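Acyl-ACP thioesterase (Bacteroides thetaiotaomicron, PDB 2ESS) probably hydrolyses the thioester of fatty acyl-acyl carrier proteins, releasing free fatty acids. Local coordinates at residues Asn6-Tyr11 against Gln82-Asn87; Glu77-Gln82 against Phe97-Lys102; Thr93-Ala98 against Ala110-Ala115. All blocks are in the same frame, centred on the assembly; numbering follows the deposited sequence.

Contact 1 of 3, residues Asn6-Tyr11 against Gln82-Asn87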
loop_
_atom_site.group_PDB
_atom_site.type_symbol
_atom_site.label_atom_id
_atom_site.label_comp_id
_atom_site.label_asym_id
_atom_site.label_seq_id
_atom_site.Cartn_x
_atom_site.Cartn_y
_atom_site.Cartn_z
ATOM N N ASN A 6 25.287 14.335 10.449
ATOM C CA ASN A 6 24.139 14.982 11.134
ATOM C C ASN A 6 23.011 15.521 10.215
ATOM O O ASN A 6 21.898 15.762 10.666
ATOM C CB ASN A 6 24.637 16.140 12.015
ATOM C CG ASN A 6 25.351 15.676 13.276
ATOM O OD1 ASN A 6 25.077 14.598 13.816
ATOM N ND2 ASN A 6 26.264 16.508 13.763
ATOM N N LYS A 7 23.315 15.709 8.940
ATOM C CA LYS A 7 22.344 16.172 7.946
ATOM C C LYS A 7 21.532 15.039 7.329
ATOM O O LYS A 7 20.633 15.292 6.554
ATOM C CB LYS A 7 23.081 16.895 6.829
ATOM C CG LYS A 7 23.876 18.087 7.311
ATOM C CD LYS A 7 24.919 18.495 6.320
ATOM C CE LYS A 7 25.579 19.803 6.728
ATOM N NZ LYS A 7 26.438 20.320 5.630
ATOM N N ILE A 8 21.881 13.800 7.659
ATOM C CA ILE A 8 21.196 12.591 7.188
ATOM C C ILE A 8 20.052 12.195 8.127
ATOM O O ILE A 8 20.196 12.178 9.338
ATOM C CB ILE A 8 22.206 11.397 7.018
ATOM C CG1 ILE A 8 23.317 11.798 6.048
ATOM C CG2 ILE A 8 21.493 10.153 6.516
ATOM C CD1 ILE A 8 24.560 10.897 6.102
ATOM N N GLY A 9 18.890 11.928 7.561
ATOM C CA GLY A 9 17.817 11.311 8.281
ATOM C C GLY A 9 17.842 9.811 8.040
ATOM O O GLY A 9 17.966 9.367 6.897
ATOM N N THR A 10 17.653 9.042 9.102
ATOM C CA THR A 10 17.609 7.568 9.042
ATOM C C THR A 10 16.310 7.027 9.627
ATOM O O THR A 10 15.942 7.365 10.732
ATOM C CB THR A 10 18.801 6.920 9.844
ATOM O OG1 THR A 10 20.041 7.535 9.461
ATOM C CG2 THR A 10 18.850 5.379 9.623
ATOM N N TYR A 11 15.624 6.168 8.885
ATOM C CA TYR A 11 14.279 5.725 9.227
ATOM C C TYR A 11 14.226 4.218 9.142
ATOM O O TYR A 11 14.772 3.647 8.217
ATOM C CB TYR A 11 13.255 6.394 8.298
ATOM C CG TYR A 11 13.435 7.896 8.318
ATOM C CD1 TYR A 11 12.996 8.666 9.383
ATOM C CD2 TYR A 11 14.151 8.536 7.313
ATOM C CE1 TYR A 11 13.225 10.032 9.410
ATOM C CE2 TYR A 11 14.380 9.912 7.338
ATOM C CZ TYR A 11 13.916 10.653 8.375
ATOM O OH TYR A 11 14.174 12.011 8.359
ATOM N N GLN A 82 18.138 5.925 4.537
ATOM C CA GLN A 82 18.814 7.185 4.847
ATOM C C GLN A 82 18.523 8.129 3.686
ATOM O O GLN A 82 18.461 7.706 2.538
ATOM C CB GLN A 82 20.317 6.993 4.997
ATOM C CG GLN A 82 20.736 6.396 6.318
ATOM C CD GLN A 82 22.167 5.968 6.318
ATOM O OE1 GLN A 82 22.805 5.895 5.281
ATOM N NE2 GLN A 82 22.679 5.681 7.485
ATOM N N THR A 83 18.375 9.408 3.997
ATOM C CA THR A 83 18.117 10.416 2.988
ATOM C C THR A 83 18.765 11.740 3.387
ATOM O O THR A 83 18.947 12.045 4.573
ATOM C CB THR A 83 16.592 10.578 2.764
ATOM O OG1 THR A 83 16.392 11.461 1.668
ATOM C CG2 THR A 83 15.878 11.064 4.041
ATOM N N TRP A 84 19.107 12.518 2.373
ATOM C CA TRP A 84 19.808 13.760 2.553
ATOM C C TRP A 84 19.666 14.565 1.267
ATOM O O TRP A 84 19.389 14.008 0.197
ATOM C CB TRP A 84 21.302 13.503 2.864
ATOM C CG TRP A 84 22.040 12.822 1.773
ATOM C CD1 TRP A 84 22.723 13.411 0.750
ATOM C CD2 TRP A 84 22.151 11.413 1.575
ATOM N NE1 TRP A 84 23.244 12.452 -0.076
ATOM C CE2 TRP A 84 22.908 11.214 0.414
ATOM C CE3 TRP A 84 21.665 10.296 2.267
ATOM C CZ2 TRP A 84 23.219 9.953 -0.059
ATOM C CZ3 TRP A 84 21.963 9.052 1.799
ATOM C CH2 TRP A 84 22.735 8.883 0.640
ATOM N N VAL A 85 19.843 15.867 1.402
ATOM C CA VAL A 85 19.881 16.803 0.297
ATOM C C VAL A 85 21.271 16.896 -0.252
ATOM O O VAL A 85 22.195 17.233 0.466
ATOM C CB VAL A 85 19.404 18.218 0.742
ATOM C CG1 VAL A 85 19.498 19.248 -0.409
ATOM C CG2 VAL A 85 17.975 18.147 1.255
ATOM N N GLU A 86 21.425 16.587 -1.541
ATOM C CA GLU A 86 22.725 16.665 -2.202
ATOM C C GLU A 86 22.989 18.035 -2.795
ATOM O O GLU A 86 24.089 18.562 -2.670
ATOM C CB GLU A 86 22.843 15.606 -3.294
ATOM C CG GLU A 86 24.127 15.718 -4.050
ATOM C CD GLU A 86 24.259 14.650 -5.116
ATOM O OE1 GLU A 86 23.371 14.589 -6.012
ATOM O OE2 GLU A 86 25.258 13.900 -5.049
ATOM N N ASN A 87 21.988 18.602 -3.460
ATOM C CA ASN A 87 22.109 19.940 -4.069
ATOM C C ASN A 87 20.816 20.701 -4.023
ATOM O O ASN A 87 19.755 20.124 -4.157
ATOM C CB ASN A 87 22.472 19.842 -5.566
ATOM C CG ASN A 87 23.953 19.564 -5.805
ATOM O OD1 ASN A 87 24.298 18.587 -6.469
ATOM N ND2 ASN A 87 24.830 20.436 -5.277
HETATM O O HOH W 1 20.373 16.748 4.084
#
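Gly9 and Thr83 form an antiparallel hydrogen-bonded pair. Gly9 N donates to Thr83 O at 3.0 Å, and Thr83 N returns a bond to Gly9 O at 2.9 Å. Gly9 O also receives a CA-H...O contact from Gln82 CA, at 3.1 Å. On one face of the sheet Thr10 and Gln82 lie side by side and point the same way. Thr10 OG1 rests against Gln82 CG at 3.4 Å. Ile8 CG2 meets Gln82 CB at 3.7 Å, because this branch stands anti to the backbone N while CG1 turns to Trp84 CB. On the other face Thr83 CG2 touches the Tyr11 ring at its edge, 3.8 Å from CE2. Beyond the strand pairing, one water links Lys7 O to Val85 N, and Lys7 O also bonds to His42. Further out, Tyr11 packs against Phe41 and Cys38 of helix 28-45. Thr83 OG1 bonds to Arg95 and to Asn96 O, which probably fixes its methyl toward Tyr11. Strand 9-14 is the outermost strand here, at one end of the chain's sheet. Across the two segments the polar links are thus two backbone bonds and one water, while the side chains meet through carbon-rich contacts.

Contact 2 of 3, residues Glu77-Gln82 against Phe97-Lys102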
loop_
_atom_site.group_PDB
_atom_site.type_symbol
_atom_site.label_atom_id
_atom_site.label_comp_id
_atom_site.label_asym_id
_atom_site.label_seq_id
_atom_site.Cartn_x
_atom_site.Cartn_y
_atom_site.Cartn_z
ATOM N N GLU A 77 11.851 -8.811 7.343
ATOM C CA GLU A 77 13.160 -8.287 7.682
ATOM C C GLU A 77 13.067 -6.808 7.983
ATOM O O GLU A 77 12.287 -6.083 7.373
ATOM C CB GLU A 77 14.138 -8.447 6.537
ATOM C CG GLU A 77 14.473 -9.834 6.165
ATOM C CD GLU A 77 15.612 -9.898 5.132
ATOM O OE1 GLU A 77 15.844 -8.909 4.329
ATOM O OE2 GLU A 77 16.270 -10.958 5.137
ATOM N N LYS A 78 13.899 -6.376 8.916
ATOM C CA LYS A 78 14.129 -4.980 9.142
ATOM C C LYS A 78 14.965 -4.442 8.006
ATOM O O LYS A 78 15.791 -5.149 7.422
ATOM C CB LYS A 78 14.889 -4.768 10.442
ATOM C CG LYS A 78 14.078 -5.083 11.697
ATOM C CD LYS A 78 14.974 -4.964 12.938
ATOM C CE LYS A 78 14.298 -5.515 14.175
ATOM N NZ LYS A 78 15.312 -5.793 15.228
ATOM N N PHE A 79 14.739 -3.178 7.721
ATOM C CA PHE A 79 15.547 -2.415 6.815
ATOM C C PHE A 79 15.468 -0.952 7.185
ATOM O O PHE A 79 14.661 -0.547 8.010
ATOM C CB PHE A 79 15.180 -2.688 5.338
ATOM C CG PHE A 79 13.842 -2.145 4.891
ATOM C CD1 PHE A 79 12.675 -2.872 5.114
ATOM C CD2 PHE A 79 13.754 -0.939 4.181
ATOM C CE1 PHE A 79 11.433 -2.419 4.693
ATOM C CE2 PHE A 79 12.507 -0.483 3.729
ATOM C CZ PHE A 79 11.353 -1.221 3.980
ATOM N N SER A 80 16.340 -0.154 6.606
ATOM C CA SER A 80 16.269 1.279 6.865
ATOM C C SER A 80 16.581 2.093 5.623
ATOM O O SER A 80 17.170 1.583 4.646
ATOM C CB SER A 80 17.179 1.652 8.045
ATOM O OG SER A 80 18.486 1.327 7.732
ATOM N N VAL A 81 16.141 3.341 5.679
ATOM C CA VAL A 81 16.353 4.299 4.622
ATOM C C VAL A 81 17.086 5.498 5.217
ATOM O O VAL A 81 16.704 6.031 6.279
ATOM C CB VAL A 81 15.014 4.729 4.021
ATOM C CG1 VAL A 81 15.203 5.863 2.983
ATOM C CG2 VAL A 81 14.266 3.527 3.450
ATOM N N GLN A 82 18.138 5.925 4.537
ATOM C CA GLN A 82 18.814 7.185 4.847
ATOM C C GLN A 82 18.523 8.129 3.686
ATOM O O GLN A 82 18.461 7.706 2.538
ATOM C CB GLN A 82 20.317 6.993 4.997
ATOM C CG GLN A 82 20.736 6.396 6.318
ATOM C CD GLN A 82 22.167 5.968 6.318
ATOM O OE1 GLN A 82 22.805 5.895 5.281
ATOM N NE2 GLN A 82 22.679 5.681 7.485
ATOM N N PHE A 97 19.161 8.988 -1.523
ATOM C CA PHE A 97 18.758 7.943 -0.567
ATOM C C PHE A 97 19.739 6.769 -0.601
ATOM O O PHE A 97 20.364 6.475 -1.638
ATOM C CB PHE A 97 17.376 7.357 -0.886
ATOM C CG PHE A 97 16.295 8.351 -1.002
ATOM C CD1 PHE A 97 16.038 8.962 -2.217
ATOM C CD2 PHE A 97 15.488 8.652 0.096
ATOM C CE1 PHE A 97 15.002 9.874 -2.331
ATOM C CE2 PHE A 97 14.474 9.553 -0.011
ATOM C CZ PHE A 97 14.234 10.184 -1.220
ATOM N N ALA A 98 19.875 6.116 0.549
ATOM C CA ALA A 98 20.541 4.815 0.641
ATOM C C ALA A 98 19.548 3.864 1.326
ATOM O O ALA A 98 18.758 4.258 2.188
ATOM C CB ALA A 98 21.841 4.920 1.425
ATOM N N VAL A 99 19.519 2.621 0.887
ATOM C CA VAL A 99 18.708 1.584 1.545
ATOM C C VAL A 99 19.651 0.592 2.202
ATOM O O VAL A 99 20.604 0.104 1.565
ATOM C CB VAL A 99 17.806 0.865 0.505
ATOM C CG1 VAL A 99 16.914 -0.200 1.186
ATOM C CG2 VAL A 99 16.968 1.937 -0.246
ATOM N N ILE A 100 19.373 0.272 3.468
ATOM C CA ILE A 100 20.276 -0.511 4.286
ATOM C C ILE A 100 19.531 -1.739 4.759
ATOM O O ILE A 100 18.410 -1.638 5.252
ATOM C CB ILE A 100 20.833 0.287 5.493
ATOM C CG1 ILE A 100 21.642 1.500 5.015
ATOM C CG2 ILE A 100 21.773 -0.561 6.306
ATOM C CD1 ILE A 100 20.831 2.683 4.715
ATOM N N ASP A 101 20.151 -2.889 4.596
ATOM C CA ASP A 101 19.481 -4.166 4.917
ATOM C C ASP A 101 19.576 -4.485 6.413
ATOM O O ASP A 101 20.129 -3.698 7.167
ATOM C CB ASP A 101 20.000 -5.302 4.020
ATOM C CG ASP A 101 21.329 -5.912 4.484
ATOM O OD1 ASP A 101 21.933 -5.493 5.512
ATOM O OD2 ASP A 101 21.758 -6.870 3.792
ATOM N N LYS A 102 19.068 -5.645 6.840
ATOM C CA LYS A 102 18.987 -5.941 8.274
ATOM C C LYS A 102 20.391 -6.006 8.929
ATOM O O LYS A 102 20.550 -5.732 10.118
ATOM C CB LYS A 102 18.213 -7.250 8.502
ATOM C CG LYS A 102 18.966 -8.469 7.984
ATOM C CD LYS A 102 18.132 -9.725 7.958
ATOM C CE LYS A 102 18.859 -10.895 7.266
ATOM N NZ LYS A 102 19.127 -10.616 5.808
HETATM O O HOH W 2 16.760 -6.337 5.009
HETATM O O HOH W 3 18.990 -1.612 8.607
#
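Glu77 and Lys102 join in a salt bridge, with Lys102 NZ 3.0 Å from Glu77 OE2. The ammonium group comes from above the carboxylate plane, 54° out of it. The lysine chain bends at its last torsion (chi4 -64°), bringing NZ to the oxygen. The other oxygen, OE1, accepts from a water at 2.8 Å and from Tyr74 N. The same water donates to Lys78 O and takes a weak bond from Lys102 N. With an alanine at Glu77, the Lys102 ammonium would probably lose its mate, and the water and Tyr74 N an acceptor. Residues 78-82 and 97-100 belong to the antiparallel hairpin of strands 78-88 and 92-100, within the N-terminal hotdog domain; the salt bridge sits just beyond the strand ends. Ser80 pairs with Ile100 and Gln82 with Ala98, each through two backbone bonds. Ile100 N to Ser80 O is 2.8 Å, and Gln82 N to Ala98 O is 2.9 Å. A second water bridges Ser80 OG, at 3.1 Å, and Asp101 O. Gln82 OE1 lies 3.8 Å from the Ile100 CD1 methyl. On the opposite face Val81 CG1 touches Phe97 CD2 at 4.0 Å, and both side chains pack on Leu35 of helix 28-45.

Contact 3 of 3, residues Thr93-Ala98 against Ala110-Ala115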
loop_
_atom_site.group_PDB
_atom_site.type_symbol
_atom_site.label_atom_id
_atom_site.label_comp_id
_atom_site.label_asym_id
_atom_site.label_seq_id
_atom_site.Cartn_x
_atom_site.Cartn_y
_atom_site.Cartn_z
ATOM N N THR A 93 15.836 20.683 -6.608
ATOM C CA THR A 93 16.592 20.115 -5.503
ATOM C C THR A 93 16.783 18.634 -5.732
ATOM O O THR A 93 15.837 17.954 -6.122
ATOM C CB THR A 93 15.866 20.339 -4.167
ATOM O OG1 THR A 93 15.858 21.738 -3.924
ATOM C CG2 THR A 93 16.573 19.649 -3.017
ATOM N N ASP A 94 18.016 18.177 -5.541
ATOM C CA ASP A 94 18.368 16.761 -5.662
ATOM C C ASP A 94 18.436 16.169 -4.250
ATOM O O ASP A 94 19.244 16.591 -3.437
ATOM C CB ASP A 94 19.703 16.598 -6.387
ATOM C CG ASP A 94 19.649 17.073 -7.844
ATOM O OD1 ASP A 94 18.539 17.243 -8.434
ATOM O OD2 ASP A 94 20.743 17.320 -8.388
ATOM N N ARG A 95 17.560 15.218 -3.977
ATOM C CA ARG A 95 17.522 14.487 -2.736
ATOM C C ARG A 95 17.887 13.021 -3.009
ATOM O O ARG A 95 17.304 12.379 -3.891
ATOM C CB ARG A 95 16.145 14.513 -2.127
ATOM C CG ARG A 95 16.023 13.488 -0.999
ATOM C CD ARG A 95 14.782 13.589 -0.201
ATOM N NE ARG A 95 14.602 14.802 0.608
ATOM C CZ ARG A 95 15.164 15.061 1.774
ATOM N NH1 ARG A 95 16.114 14.291 2.274
ATOM N NH2 ARG A 95 14.837 16.179 2.408
ATOM N N ASN A 96 18.843 12.505 -2.241
ATOM C CA ASN A 96 19.378 11.150 -2.442
ATOM C C ASN A 96 19.042 10.281 -1.278
ATOM O O ASN A 96 18.617 10.775 -0.199
ATOM C CB ASN A 96 20.873 11.202 -2.698
ATOM C CG ASN A 96 21.199 11.898 -4.012
ATOM O OD1 ASN A 96 20.314 12.140 -4.851
ATOM N ND2 ASN A 96 22.441 12.264 -4.170
ATOM N N PHE A 97 19.161 8.988 -1.523
ATOM C CA PHE A 97 18.758 7.943 -0.567
ATOM C C PHE A 97 19.739 6.769 -0.601
ATOM O O PHE A 97 20.364 6.475 -1.638
ATOM C CB PHE A 97 17.376 7.357 -0.886
ATOM C CG PHE A 97 16.295 8.351 -1.002
ATOM C CD1 PHE A 97 16.038 8.962 -2.217
ATOM C CD2 PHE A 97 15.488 8.652 0.096
ATOM C CE1 PHE A 97 15.002 9.874 -2.331
ATOM C CE2 PHE A 97 14.474 9.553 -0.011
ATOM C CZ PHE A 97 14.234 10.184 -1.220
ATOM N N ALA A 98 19.875 6.116 0.549
ATOM C CA ALA A 98 20.541 4.815 0.641
ATOM C C ALA A 98 19.548 3.864 1.326
ATOM O O ALA A 98 18.758 4.258 2.188
ATOM C CB ALA A 98 21.841 4.920 1.425
ATOM N N ALA A 110 18.969 5.622 -4.186
ATOM C CA ALA A 110 18.007 6.320 -5.007
ATOM C C ALA A 110 18.378 7.799 -5.126
ATOM O O ALA A 110 19.015 8.375 -4.225
ATOM C CB ALA A 110 16.570 6.123 -4.488
ATOM N N ARG A 111 17.995 8.372 -6.275
ATOM C CA ARG A 111 18.138 9.797 -6.563
ATOM C C ARG A 111 16.763 10.329 -6.951
ATOM O O ARG A 111 16.065 9.690 -7.730
ATOM C CB ARG A 111 19.102 10.025 -7.711
ATOM C CG ARG A 111 20.545 9.728 -7.382
ATOM C CD ARG A 111 21.445 9.967 -8.591
ATOM N NE ARG A 111 22.812 9.962 -8.112
ATOM C CZ ARG A 111 23.487 11.019 -7.692
ATOM N NH1 ARG A 111 22.985 12.250 -7.742
ATOM N NH2 ARG A 111 24.700 10.834 -7.225
ATOM N N SER A 112 16.391 11.484 -6.397
ATOM C CA SER A 112 15.109 12.145 -6.691
ATOM C C SER A 112 15.384 13.606 -7.031
ATOM O O SER A 112 16.357 14.208 -6.540
ATOM C CB SER A 112 14.116 12.017 -5.535
ATOM O OG SER A 112 14.559 12.625 -4.320
ATOM N N VAL A 113 14.570 14.157 -7.925
ATOM C CA VAL A 113 14.738 15.538 -8.415
ATOM C C VAL A 113 13.372 16.193 -8.243
ATOM O O VAL A 113 12.350 15.652 -8.664
ATOM C CB VAL A 113 15.206 15.611 -9.888
ATOM C CG1 VAL A 113 15.279 17.106 -10.393
ATOM C CG2 VAL A 113 16.538 14.813 -10.096
ATOM N N TRP A 114 13.372 17.308 -7.541
ATOM C CA TRP A 114 12.133 17.993 -7.128
ATOM C C TRP A 114 12.161 19.410 -7.650
ATOM O O TRP A 114 13.166 20.100 -7.488
ATOM C CB TRP A 114 12.038 18.049 -5.589
ATOM C CG TRP A 114 12.024 16.705 -4.950
ATOM C CD1 TRP A 114 13.087 15.878 -4.739
ATOM C CD2 TRP A 114 10.886 16.031 -4.453
ATOM N NE1 TRP A 114 12.665 14.734 -4.166
ATOM C CE2 TRP A 114 11.318 14.802 -3.959
ATOM C CE3 TRP A 114 9.530 16.368 -4.344
ATOM C CZ2 TRP A 114 10.449 13.889 -3.361
ATOM C CZ3 TRP A 114 8.669 15.451 -3.780
ATOM C CH2 TRP A 114 9.131 14.234 -3.301
ATOM N N ALA A 115 11.052 19.882 -8.220
ATOM C CA ALA A 115 10.951 21.287 -8.606
ATOM C C ALA A 115 10.226 22.049 -7.484
ATOM O O ALA A 115 9.452 21.484 -6.760
ATOM C CB ALA A 115 10.188 21.466 -9.929
HETATM O O HOH W 4 19.062 13.375 -6.959
#
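This is a buried antiparallel strand pairing inside the hairpin of strands 92-100 and 106-118, part of the N-terminal hotdog domain. Thr93, Arg95 and Phe97 form hydrogen-bonded pairs with Trp114, Ser112 and Ala110. Asp94 and Asn96 make the non-hydrogen-bonded pairs with Val113 and Arg111. Arg95 O accepts twice from Ser112: from its N and from its OG, each at 2.8 Å. OG sits between the backbone N and the carbonyl carbon (chi1 62°), and this points it at the neighbouring strand. The same hydroxyl oxygen accepts from Trp114 NE1 at 2.8 Å, with OG near the plane of the indole. Ser112 OG thus donates one bond and accepts another, and the indole's N-H is satisfied within its own strand. The Phe97 ring turns its edge to this hydroxyl, CE1 lying 3.4 Å from OG. Its CD1 meets the Ala110 CB methyl at 3.7 Å.

The other face carries Asp94 with Val113 and Asn96 with Arg111. Asn96 and Arg111 run side by side. Asn96 ND2 lies over one face of the guanidinium, near its rim, with the two planes 69° apart. Asn96 OD1 rests 3.5 Å from Arg111 CG and accepts from a water that also donates to Ser112 O. Asp94 OD1 touches the Val113 CG2 methyl at 3.6 Å. The Arg111 guanidinium is held by a salt bridge to Glu86 and by the carbonyls of Ile146 and Cys144, while Arg95 bonds to Thr83, His42 and a pentanediol probably from the crystallisation liquor. Helix 28-45 lies on the face of Arg95, Phe97, Ala110 and Trp114, touching them through Ala39, Leu35 and Leu36. Strand 78-88 flanks strand 92-100, and strand 58-69 flanks strand 106-118, where Trp114 reaches Trp60 and Leu62.

Overall arrangement
The three contacts step across one antiparallel sheet. Its strands here run in the order 9-14, 78-88, 92-100, 106-118. Contact 1 joins the first two, contact 2 the middle pair and contact 3 the last pair. Contacts 1 and 2 share Gln82, their centres about 13 Å apart. Contacts 2 and 3 share Phe97 and Ala98, with centres about 16 Å apart. Contacts 1 and 3, centres about 10 Å apart, touch directly, Glu86 N lying 2.9 Å from Asp94 O. Along the chain contacts 1 and 2 cross, contact 3 opens after contact 1 closes, and it begins where contact 2 ends. Helix 28-45 touches all three, as expected of the central helix of a hotdog domain.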